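Local coordinates for protein MHC class I antigen (Anolis carolinensis, PDB 7CPO) that probably presents short peptides to T cells as the heavy chain of a reptilian class I histocompatibility complex, paired with beta2-microglobulin, at residues T12-P17 against L94-W99; E86-S91 against D138-N143; L132-A137 against R153-K158. All blocks are in the same frame, centred on the assembly; numbering follows the deposited sequence.

How the interactions relate
All three contacts belong to the peptide-binding platform, yet they join different elements. Interaction 1 is partly buried and sits inside the eight-stranded sheet, where strand pairing between the two central strands makes backbone hydrogen bonds its main chemistry. Interaction 2 lies at the surface, where the end of helix 62-87 meets the turn into helix 141-149 through tyrosine rings on a proline and an asparagine. Interaction 3 is buried and ties edge strand 133-136 to helix 152-176 by a hydrogen bond from an indole N-H to a side-chain amide and by a bridging water. Interactions 1 and 2 touch where His-95 packs on Gln-90; interactions 2 and 3 touch where Ala-136 packs on Ala-141.

Interaction 1 of 3, residues T12-P17 against L94-W99; sequences TSVSEP and LHTFQW
Leu-94, just outside strand 96-105, reaches Val-14 at the end of strand 5-14 and Glu-16 in the loop after it. Its CB lies 4.1 Å from CB of Glu-16. The side chain then extends with CG anti to the backbone N (chi1 178°), and CG comes 3.4 Å from O of Glu-16 and a little farther from CG1 of Val-14. At the fork the two methyls part: CD1 goes to the carbonyl O of Glu-16, while CD2 meets CG1 of Val-14 at 3.8 Å. Glu-16 is poorly ordered, so the apolar contact with Val-14 is the more certain.

Beyond this leucine, the backbones of 12-14 and 96-99 run antiparallel, 170° between directions, with 4.7 Å between the strand axes. Ser-13 and Phe-97 form the hydrogen-bonded pair: Phe-97 N donates to Ser-13 O at 2.7 Å and nearly straight (172°), and Ser-13 N returns a bond to Phe-97 O at 2.8 Å. Thr-12 with Gln-98 and Val-14 with Thr-96 are the flanking non-hydrogen-bonded pairs. A further bond, Ser-15 N to His-95 O at 3.0 Å, continues the ladder past the last bridge.

Alternation divides the side chains between the two faces. Thr-12, Val-14, Thr-96 and Gln-98 share the face that receives beta2-microglobulin, whose Phe-56 and Pro-33 pack there and whose Trp-60 O accepts from Gln-98 NE2. Ser-13 and Phe-97 take the other face, where Phe-77 and Leu-81 of helix 62-87 meet both and the bound peptide packs on Phe-97. The pairing thus joins neighbouring strands 5-14 and 96-105 at the middle of the sheet, between strands 25-30 and 111-119.

Interaction 2 of 3, residues E86-S91 against D138-N143; sequences EYYNQS and DVPAQN
Tyr-88 and Tyr-87 each lay a ring against the turn and first residues of helix 141-149. CH-pi contacts dominate. CB of Pro-140 stands 3.7 Å from the centroid of the Tyr-88 ring, 16° off its normal. CB of Asn-143 stands 3.8 Å from the centroid of the Tyr-87 ring, 24° off. Both are therefore over a face, though offset toward the rim. The side chains of Tyr-88 and Pro-140 cross at about a right angle, and the proline meets the face of the ring.

Apolar contacts add to this. CG of Pro-140 is 3.4 Å from CE1 of Tyr-88, and Tyr-87 CB lies 4.1 Å from Pro-140 CB.

The polar geometry lies mostly within the turn. Ala-141 N donates to Asp-138 OD1 at 2.8 Å and 171°, a capping bond, whereas the bond from Asn-143 ND2 to Pro-140 O is weak. The Tyr-87 hydroxyl hydrogen-bonds the backbone of the bound peptide.

A Schellman motif with Asn-89 as its C-prime residue ends helix 62-87. A helix C-terminus thus meets a capped helix start, and with Tyr-87 holding the peptide backbone this probably forms the closed end of a class I peptide-binding groove.

Interaction 3 of 3, residues L132-A137 against R153-K158; sequences LTWMAA and RDNEYK
Asn-155 OD1 accepts the indole N-H of Trp-134, NE1 to OD1 2.8 Å with an angle of 148° at the hydrogen. The oxygen lies close to the plane of the indole, at its edge. Relative to the amide, however, the donor stands well above the carbonyl plane and so misses the lone-pair direction, in keeping with ring and amide planes 53° apart. The asparagine's other arm is also engaged: ND2 donates to the carbonyl O of Trp-148 and, at 3.2 Å, to a water that in turn donates to Leu-132 O. Held from both arms, the amide has its rotation fixed and its buried polar atoms satisfied.

Lys-158 approaches a further part of the same indole edge, its CD 3.8 Å from CZ2 of Trp-134 and its chain crossing that of the tryptophan at about a right angle. The chain is extended until a bend at chi4 (53°) carries NZ to a salt bridge with Asp-154 OD2, at 3.4 Å, and to a hydrogen bond with an aromatic side chain of the bound peptide.

Leu-132 covers the helix surface nearby. Its CD2 lies 3.6 Å from the backbone O of Asn-155, while CD1 is 3.3 Å from OE2 of Glu-156, whose bent chain brings the carboxylate back over this methyl.

Strand 133-136 is one of the two outermost strands of the platform sheet, beside strand 122-128, whose Ile-125 and Leu-127 pack on Trp-134. Helix 141-149 contributes Trp-148, edge-to-face with the same indole, which thereby lies between the sheet edge, that helix and helix 152-176.

Interaction 1 of 3, residues T12-P17 against L94-W99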
loop_
_atom_site.group_PDB
_atom_site.type_symbol
_atom_site.label_atom_id
_atom_site.label_comp_id
_atom_site.label_asym_id
_atom_site.label_seq_id
_atom_site.Cartn_x
_atom_site.Cartn_y
_atom_site.Cartn_z
ATOM N N THR A 12 -0.749 12.587 3.018
ATOM C CA THR A 12 -1.150 12.406 4.412
ATOM C C THR A 12 -0.572 13.519 5.265
ATOM O O THR A 12 0.642 13.757 5.249
ATOM C CB THR A 12 -0.675 11.060 4.992
ATOM O OG1 THR A 12 -1.303 9.980 4.310
ATOM C CG2 THR A 12 -1.018 10.973 6.447
ATOM N N SER A 13 -1.428 14.153 6.052
ATOM C CA SER A 13 -1.028 15.256 6.904
ATOM C C SER A 13 -1.578 15.009 8.301
ATOM O O SER A 13 -2.780 14.771 8.461
ATOM C CB SER A 13 -1.538 16.575 6.327
ATOM O OG SER A 13 -0.679 17.644 6.659
ATOM N N VAL A 14 -0.692 15.029 9.297
ATOM C CA VAL A 14 -1.031 14.813 10.700
ATOM C C VAL A 14 -0.669 16.069 11.481
ATOM O O VAL A 14 0.377 16.679 11.228
ATOM C CB VAL A 14 -0.283 13.592 11.280
ATOM C CG1 VAL A 14 -0.821 13.250 12.662
ATOM C CG2 VAL A 14 -0.377 12.409 10.345
ATOM N N SER A 15 -1.508 16.438 12.451
ATOM C CA SER A 15 -1.305 17.682 13.186
ATOM C C SER A 15 -0.559 17.497 14.509
ATOM O O SER A 15 0.457 18.165 14.733
ATOM C CB SER A 15 -2.642 18.383 13.424
ATOM O OG SER A 15 -2.447 19.789 13.445
ATOM N N GLU A 16 -1.053 16.574 15.449
ATOM C CA GLU A 16 -0.005 16.531 16.476
ATOM C C GLU A 16 0.968 15.370 16.228
ATOM O O GLU A 16 0.565 14.313 15.732
ATOM C CB GLU A 16 -0.620 16.450 17.877
ATOM C CG GLU A 16 -1.317 17.761 18.283
ATOM C CD GLU A 16 -0.354 18.956 18.431
ATOM O OE1 GLU A 16 0.378 19.277 17.470
ATOM O OE2 GLU A 16 -0.345 19.602 19.506
ATOM N N PRO A 17 2.260 15.532 16.554
ATOM C CA PRO A 17 3.317 14.784 15.843
ATOM C C PRO A 17 3.280 13.274 16.067
ATOM O O PRO A 17 2.519 12.737 16.876
ATOM C CB PRO A 17 4.615 15.393 16.395
ATOM C CG PRO A 17 4.243 15.981 17.711
ATOM C CD PRO A 17 2.823 16.455 17.560
ATOM N N LEU A 94 -4.998 15.141 18.202
ATOM C CA LEU A 94 -4.272 14.727 17.012
ATOM C C LEU A 94 -5.283 14.392 15.921
ATOM O O LEU A 94 -6.223 13.624 16.147
ATOM C CB LEU A 94 -3.370 13.529 17.305
ATOM C CG LEU A 94 -2.552 12.911 16.167
ATOM C CD1 LEU A 94 -1.396 12.158 16.785
ATOM C CD2 LEU A 94 -3.361 11.975 15.238
ATOM N N HIS A 95 -5.073 14.954 14.736
ATOM C CA HIS A 95 -6.019 14.820 13.645
ATOM C C HIS A 95 -5.264 14.533 12.357
ATOM O O HIS A 95 -4.064 14.795 12.246
ATOM C CB HIS A 95 -6.869 16.082 13.513
ATOM C CG HIS A 95 -7.635 16.408 14.752
ATOM N ND1 HIS A 95 -8.693 15.638 15.192
ATOM C CD2 HIS A 95 -7.485 17.400 15.658
ATOM C CE1 HIS A 95 -9.167 16.155 16.312
ATOM N NE2 HIS A 95 -8.452 17.224 16.615
ATOM N N THR A 96 -5.988 13.994 11.377
ATOM C CA THR A 96 -5.405 13.548 10.122
ATOM C C THR A 96 -6.168 14.126 8.935
ATOM O O THR A 96 -7.397 14.177 8.942
ATOM C CB THR A 96 -5.415 12.027 10.044
ATOM O OG1 THR A 96 -4.684 11.513 11.154
ATOM C CG2 THR A 96 -4.719 11.554 8.778
ATOM N N PHE A 97 -5.438 14.549 7.913
ATOM C CA PHE A 97 -6.029 14.918 6.635
ATOM C C PHE A 97 -5.357 14.124 5.521
ATOM O O PHE A 97 -4.127 14.076 5.448
ATOM C CB PHE A 97 -5.890 16.408 6.382
ATOM C CG PHE A 97 -6.813 16.913 5.332
ATOM C CD1 PHE A 97 -8.160 17.088 5.607
ATOM C CD2 PHE A 97 -6.345 17.195 4.058
ATOM C CE1 PHE A 97 -9.033 17.557 4.621
ATOM C CE2 PHE A 97 -7.203 17.659 3.079
ATOM C CZ PHE A 97 -8.549 17.845 3.360
ATOM N N GLN A 98 -6.160 13.494 4.665
ATOM C CA GLN A 98 -5.661 12.636 3.599
ATOM C C GLN A 98 -6.296 13.037 2.274
ATOM O O GLN A 98 -7.449 13.466 2.220
ATOM C CB GLN A 98 -5.964 11.159 3.845
ATOM C CG GLN A 98 -5.115 10.433 4.881
ATOM C CD GLN A 98 -5.797 9.132 5.322
ATOM O OE1 GLN A 98 -6.755 9.160 6.097
ATOM N NE2 GLN A 98 -5.314 7.989 4.811
ATOM N N TRP A 99 -5.526 12.879 1.205
ATOM C CA TRP A 99 -5.936 13.244 -0.141
ATOM C C TRP A 99 -5.474 12.133 -1.062
ATOM O O TRP A 99 -4.288 11.791 -1.053
ATOM C CB TRP A 99 -5.308 14.581 -0.537
ATOM C CG TRP A 99 -5.563 15.133 -1.932
ATOM C CD1 TRP A 99 -6.676 14.975 -2.715
ATOM C CD2 TRP A 99 -4.678 15.996 -2.665
ATOM N NE1 TRP A 99 -6.528 15.679 -3.902
ATOM C CE2 TRP A 99 -5.309 16.307 -3.890
ATOM C CE3 TRP A 99 -3.406 16.522 -2.406
ATOM C CZ2 TRP A 99 -4.707 17.118 -4.854
ATOM C CZ3 TRP A 99 -2.806 17.336 -3.371
ATOM C CH2 TRP A 99 -3.459 17.623 -4.574
#

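Interaction 2 of 3, residues E86-S91 against D138-N143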
loop_
_atom_site.group_PDB
_atom_site.type_symbol
_atom_site.label_atom_id
_atom_site.label_comp_id
_atom_site.label_asym_id
_atom_site.label_seq_id
_atom_site.Cartn_x
_atom_site.Cartn_y
_atom_site.Cartn_z
ATOM N N GLU A 86 -12.010 24.039 13.320
ATOM C CA GLU A 86 -13.097 24.988 13.519
ATOM C C GLU A 86 -14.424 24.411 13.034
ATOM O O GLU A 86 -15.413 24.410 13.774
ATOM C CB GLU A 86 -12.765 26.312 12.821
ATOM C CG GLU A 86 -11.800 27.199 13.647
ATOM C CD GLU A 86 -10.992 28.219 12.824
ATOM O OE1 GLU A 86 -9.858 27.902 12.389
ATOM O OE2 GLU A 86 -11.487 29.352 12.628
ATOM N N TYR A 87 -14.447 23.864 11.812
ATOM C CA TYR A 87 -15.677 23.309 11.240
ATOM C C TYR A 87 -16.316 22.270 12.152
ATOM O O TYR A 87 -17.547 22.221 12.287
ATOM C CB TYR A 87 -15.387 22.666 9.885
ATOM C CG TYR A 87 -15.209 23.604 8.713
ATOM C CD1 TYR A 87 -15.443 24.975 8.821
ATOM C CD2 TYR A 87 -14.813 23.101 7.480
ATOM C CE1 TYR A 87 -15.279 25.813 7.715
ATOM C CE2 TYR A 87 -14.657 23.913 6.393
ATOM C CZ TYR A 87 -14.889 25.259 6.508
ATOM O OH TYR A 87 -14.718 26.017 5.383
ATOM N N TYR A 88 -15.502 21.399 12.743
ATOM C CA TYR A 88 -15.970 20.378 13.666
ATOM C C TYR A 88 -15.881 20.837 15.122
ATOM O O TYR A 88 -16.175 20.047 16.030
ATOM C CB TYR A 88 -15.179 19.085 13.448
ATOM C CG TYR A 88 -15.526 18.396 12.140
ATOM C CD1 TYR A 88 -16.635 17.559 12.041
ATOM C CD2 TYR A 88 -14.756 18.603 10.995
ATOM C CE1 TYR A 88 -16.963 16.931 10.844
ATOM C CE2 TYR A 88 -15.078 17.979 9.790
ATOM C CZ TYR A 88 -16.185 17.148 9.724
ATOM O OH TYR A 88 -16.505 16.531 8.536
ATOM N N ASN A 89 -15.518 22.105 15.352
ATOM C CA ASN A 89 -15.425 22.707 16.686
ATOM C C ASN A 89 -14.712 21.785 17.680
ATOM O O ASN A 89 -15.267 21.384 18.708
ATOM C CB ASN A 89 -16.808 23.102 17.209
ATOM C CG ASN A 89 -16.728 23.869 18.513
ATOM O OD1 ASN A 89 -17.183 23.401 19.551
ATOM N ND2 ASN A 89 -16.093 25.042 18.471
ATOM N N GLN A 90 -13.462 21.457 17.368
ATOM C CA GLN A 90 -12.650 20.571 18.190
ATOM C C GLN A 90 -11.504 21.371 18.796
ATOM O O GLN A 90 -10.648 21.879 18.064
ATOM C CB GLN A 90 -12.118 19.408 17.359
ATOM C CG GLN A 90 -13.211 18.621 16.663
ATOM C CD GLN A 90 -12.647 17.581 15.719
ATOM O OE1 GLN A 90 -13.128 16.450 15.649
ATOM N NE2 GLN A 90 -11.620 17.963 14.979
ATOM N N SER A 91 -11.495 21.479 20.134
ATOM C CA SER A 91 -10.471 22.270 20.815
ATOM C C SER A 91 -9.073 21.833 20.401
ATOM O O SER A 91 -8.173 22.666 20.263
ATOM C CB SER A 91 -10.633 22.166 22.334
ATOM O OG SER A 91 -12.002 22.090 22.689
ATOM N N ASP A 138 -20.703 15.239 5.425
ATOM C CA ASP A 138 -21.470 15.639 6.599
ATOM C C ASP A 138 -21.755 17.132 6.513
ATOM O O ASP A 138 -21.342 17.807 5.566
ATOM C CB ASP A 138 -20.726 15.290 7.886
ATOM C CG ASP A 138 -19.369 15.947 7.973
ATOM O OD1 ASP A 138 -19.170 17.033 7.389
ATOM O OD2 ASP A 138 -18.484 15.370 8.640
ATOM N N VAL A 139 -22.425 17.659 7.537
ATOM C CA VAL A 139 -22.862 19.054 7.496
ATOM C C VAL A 139 -21.684 20.018 7.666
ATOM O O VAL A 139 -21.701 21.079 7.020
ATOM C CB VAL A 139 -24.014 19.310 8.495
ATOM C CG1 VAL A 139 -23.738 18.758 9.889
ATOM C CG2 VAL A 139 -24.370 20.781 8.551
ATOM N N PRO A 140 -20.626 19.718 8.449
ATOM C CA PRO A 140 -19.438 20.597 8.388
ATOM C C PRO A 140 -18.811 20.686 7.010
ATOM O O PRO A 140 -18.456 21.787 6.570
ATOM C CB PRO A 140 -18.475 19.963 9.402
ATOM C CG PRO A 140 -19.351 19.343 10.384
ATOM C CD PRO A 140 -20.509 18.783 9.582
ATOM N N ALA A 141 -18.663 19.562 6.305
ATOM C CA ALA A 141 -18.101 19.619 4.958
ATOM C C ALA A 141 -18.941 20.464 4.003
ATOM O O ALA A 141 -18.422 20.909 2.967
ATOM C CB ALA A 141 -17.942 18.218 4.394
ATOM N N GLN A 142 -20.213 20.724 4.336
ATOM C CA GLN A 142 -21.037 21.567 3.473
ATOM C C GLN A 142 -20.504 22.981 3.394
ATOM O O GLN A 142 -20.747 23.669 2.396
ATOM C CB GLN A 142 -22.493 21.559 3.935
ATOM C CG GLN A 142 -23.210 20.297 3.487
ATOM C CD GLN A 142 -24.486 20.046 4.238
ATOM O OE1 GLN A 142 -25.089 20.970 4.788
ATOM N NE2 GLN A 142 -24.905 18.781 4.283
ATOM N N ASN A 143 -19.746 23.416 4.400
ATOM C CA ASN A 143 -18.991 24.657 4.262
ATOM C C ASN A 143 -18.039 24.579 3.070
ATOM O O ASN A 143 -18.012 25.469 2.216
ATOM C CB ASN A 143 -18.232 24.946 5.563
ATOM C CG ASN A 143 -19.164 25.065 6.781
ATOM O OD1 ASN A 143 -20.067 25.906 6.810
ATOM N ND2 ASN A 143 -18.952 24.207 7.782
#

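Interaction 3 of 3, residues L132-A137 against R153-K158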
loop_
_atom_site.group_PDB
_atom_site.type_symbol
_atom_site.label_atom_id
_atom_site.label_comp_id
_atom_site.label_asym_id
_atom_site.label_seq_id
_atom_site.Cartn_x
_atom_site.Cartn_y
_atom_site.Cartn_z
ATOM N N LEU A 132 -19.534 17.766 -12.122
ATOM C CA LEU A 132 -18.722 18.902 -11.688
ATOM C C LEU A 132 -19.274 19.540 -10.415
ATOM O O LEU A 132 -19.381 20.763 -10.300
ATOM C CB LEU A 132 -18.586 19.935 -12.799
ATOM C CG LEU A 132 -17.499 19.629 -13.827
ATOM C CD1 LEU A 132 -17.376 20.767 -14.803
ATOM C CD2 LEU A 132 -16.160 19.337 -13.162
ATOM N N THR A 133 -19.622 18.697 -9.443
ATOM C CA THR A 133 -20.032 19.143 -8.116
ATOM C C THR A 133 -19.277 18.329 -7.075
ATOM O O THR A 133 -18.651 17.311 -7.387
ATOM C CB THR A 133 -21.545 18.988 -7.891
ATOM O OG1 THR A 133 -21.909 17.611 -8.010
ATOM C CG2 THR A 133 -22.341 19.809 -8.907
ATOM N N TRP A 134 -19.363 18.757 -5.818
ATOM C CA TRP A 134 -18.649 18.097 -4.731
ATOM C C TRP A 134 -19.622 17.369 -3.809
ATOM O O TRP A 134 -20.705 17.879 -3.508
ATOM C CB TRP A 134 -17.815 19.116 -3.938
ATOM C CG TRP A 134 -16.689 19.755 -4.765
ATOM C CD1 TRP A 134 -16.798 20.821 -5.611
ATOM C CD2 TRP A 134 -15.312 19.344 -4.815
ATOM N NE1 TRP A 134 -15.577 21.107 -6.184
ATOM C CE2 TRP A 134 -14.645 20.219 -5.707
ATOM C CE3 TRP A 134 -14.575 18.321 -4.187
ATOM C CZ2 TRP A 134 -13.273 20.103 -5.993
ATOM C CZ3 TRP A 134 -13.216 18.210 -4.467
ATOM C CH2 TRP A 134 -12.583 19.097 -5.367
ATOM N N MET A 135 -19.232 16.171 -3.366
ATOM C CA MET A 135 -19.985 15.395 -2.386
ATOM C C MET A 135 -19.390 15.600 -0.995
ATOM O O MET A 135 -18.318 15.071 -0.687
ATOM C CB MET A 135 -19.977 13.907 -2.728
ATOM C CG MET A 135 -20.295 13.593 -4.150
ATOM S SD MET A 135 -19.934 11.866 -4.482
ATOM C CE MET A 135 -20.450 11.102 -2.925
ATOM N N ALA A 136 -20.115 16.322 -0.149
ATOM C CA ALA A 136 -19.758 16.486 1.252
ATOM C C ALA A 136 -20.273 15.307 2.059
ATOM O O ALA A 136 -21.398 14.846 1.857
ATOM C CB ALA A 136 -20.353 17.783 1.805
ATOM N N ALA A 137 -19.456 14.827 2.988
ATOM C CA ALA A 137 -19.852 13.651 3.751
ATOM C C ALA A 137 -20.729 13.994 4.950
ATOM O O ALA A 137 -21.444 13.117 5.440
ATOM C CB ALA A 137 -18.611 12.867 4.206
ATOM N N ARG A 153 -14.310 27.379 -12.699
ATOM C CA ARG A 153 -13.056 27.276 -13.441
ATOM C C ARG A 153 -12.112 26.266 -12.791
ATOM O O ARG A 153 -11.559 25.394 -13.472
ATOM C CB ARG A 153 -12.406 28.660 -13.558
ATOM C CG ARG A 153 -11.390 28.783 -14.687
ATOM C CD ARG A 153 -11.242 30.237 -15.168
ATOM N NE ARG A 153 -11.382 30.335 -16.619
ATOM C CZ ARG A 153 -12.227 31.150 -17.246
ATOM N NH1 ARG A 153 -13.013 31.969 -16.552
ATOM N NH2 ARG A 153 -12.286 31.145 -18.574
ATOM N N ASP A 154 -11.928 26.355 -11.468
ATOM C CA ASP A 154 -11.026 25.425 -10.795
ATOM C C ASP A 154 -11.550 24.004 -10.892
ATOM O O ASP A 154 -10.772 23.063 -11.079
ATOM C CB ASP A 154 -10.815 25.828 -9.331
ATOM C CG ASP A 154 -9.342 25.816 -8.925
ATOM O OD1 ASP A 154 -8.978 26.541 -7.981
ATOM O OD2 ASP A 154 -8.536 25.084 -9.543
ATOM N N ASN A 155 -12.867 23.827 -10.787
ATOM C CA ASN A 155 -13.423 22.488 -10.936
ATOM C C ASN A 155 -13.130 21.918 -12.315
ATOM O O ASN A 155 -12.940 20.706 -12.449
ATOM C CB ASN A 155 -14.925 22.514 -10.679
ATOM C CG ASN A 155 -15.258 22.749 -9.227
ATOM O OD1 ASN A 155 -14.456 22.448 -8.326
ATOM N ND2 ASN A 155 -16.454 23.300 -8.984
ATOM N N GLU A 156 -13.061 22.771 -13.344
ATOM C CA GLU A 156 -12.733 22.266 -14.671
ATOM C C GLU A 156 -11.252 21.913 -14.787
ATOM O O GLU A 156 -10.905 20.935 -15.459
ATOM C CB GLU A 156 -13.142 23.252 -15.758
ATOM C CG GLU A 156 -14.659 23.374 -15.903
ATOM C CD GLU A 156 -15.281 22.376 -16.899
ATOM O OE1 GLU A 156 -14.645 21.341 -17.224
ATOM O OE2 GLU A 156 -16.433 22.617 -17.335
ATOM N N TYR A 157 -10.359 22.663 -14.121
ATOM C CA TYR A 157 -8.950 22.255 -14.107
ATOM C C TYR A 157 -8.804 20.835 -13.593
ATOM O O TYR A 157 -7.959 20.075 -14.081
ATOM C CB TYR A 157 -8.093 23.171 -13.230
ATOM C CG TYR A 157 -8.024 24.610 -13.637
ATOM C CD1 TYR A 157 -8.181 24.993 -14.968
ATOM C CD2 TYR A 157 -7.790 25.598 -12.686
ATOM C CE1 TYR A 157 -8.106 26.326 -15.338
ATOM C CE2 TYR A 157 -7.724 26.921 -13.041
ATOM C CZ TYR A 157 -7.875 27.284 -14.371
ATOM O OH TYR A 157 -7.793 28.616 -14.727
ATOM N N LYS A 158 -9.612 20.469 -12.589
ATOM C CA LYS A 158 -9.497 19.144 -11.998
ATOM C C LYS A 158 -10.024 18.068 -12.939
ATOM O O LYS A 158 -9.386 17.020 -13.100
ATOM C CB LYS A 158 -10.222 19.119 -10.656
ATOM C CG LYS A 158 -9.503 19.915 -9.621
ATOM C CD LYS A 158 -10.266 20.020 -8.340
ATOM C CE LYS A 158 -9.463 20.853 -7.325
ATOM N NZ LYS A 158 -9.065 22.152 -7.888
HETATM O O HOH W 1 -18.552 23.281 -11.419
#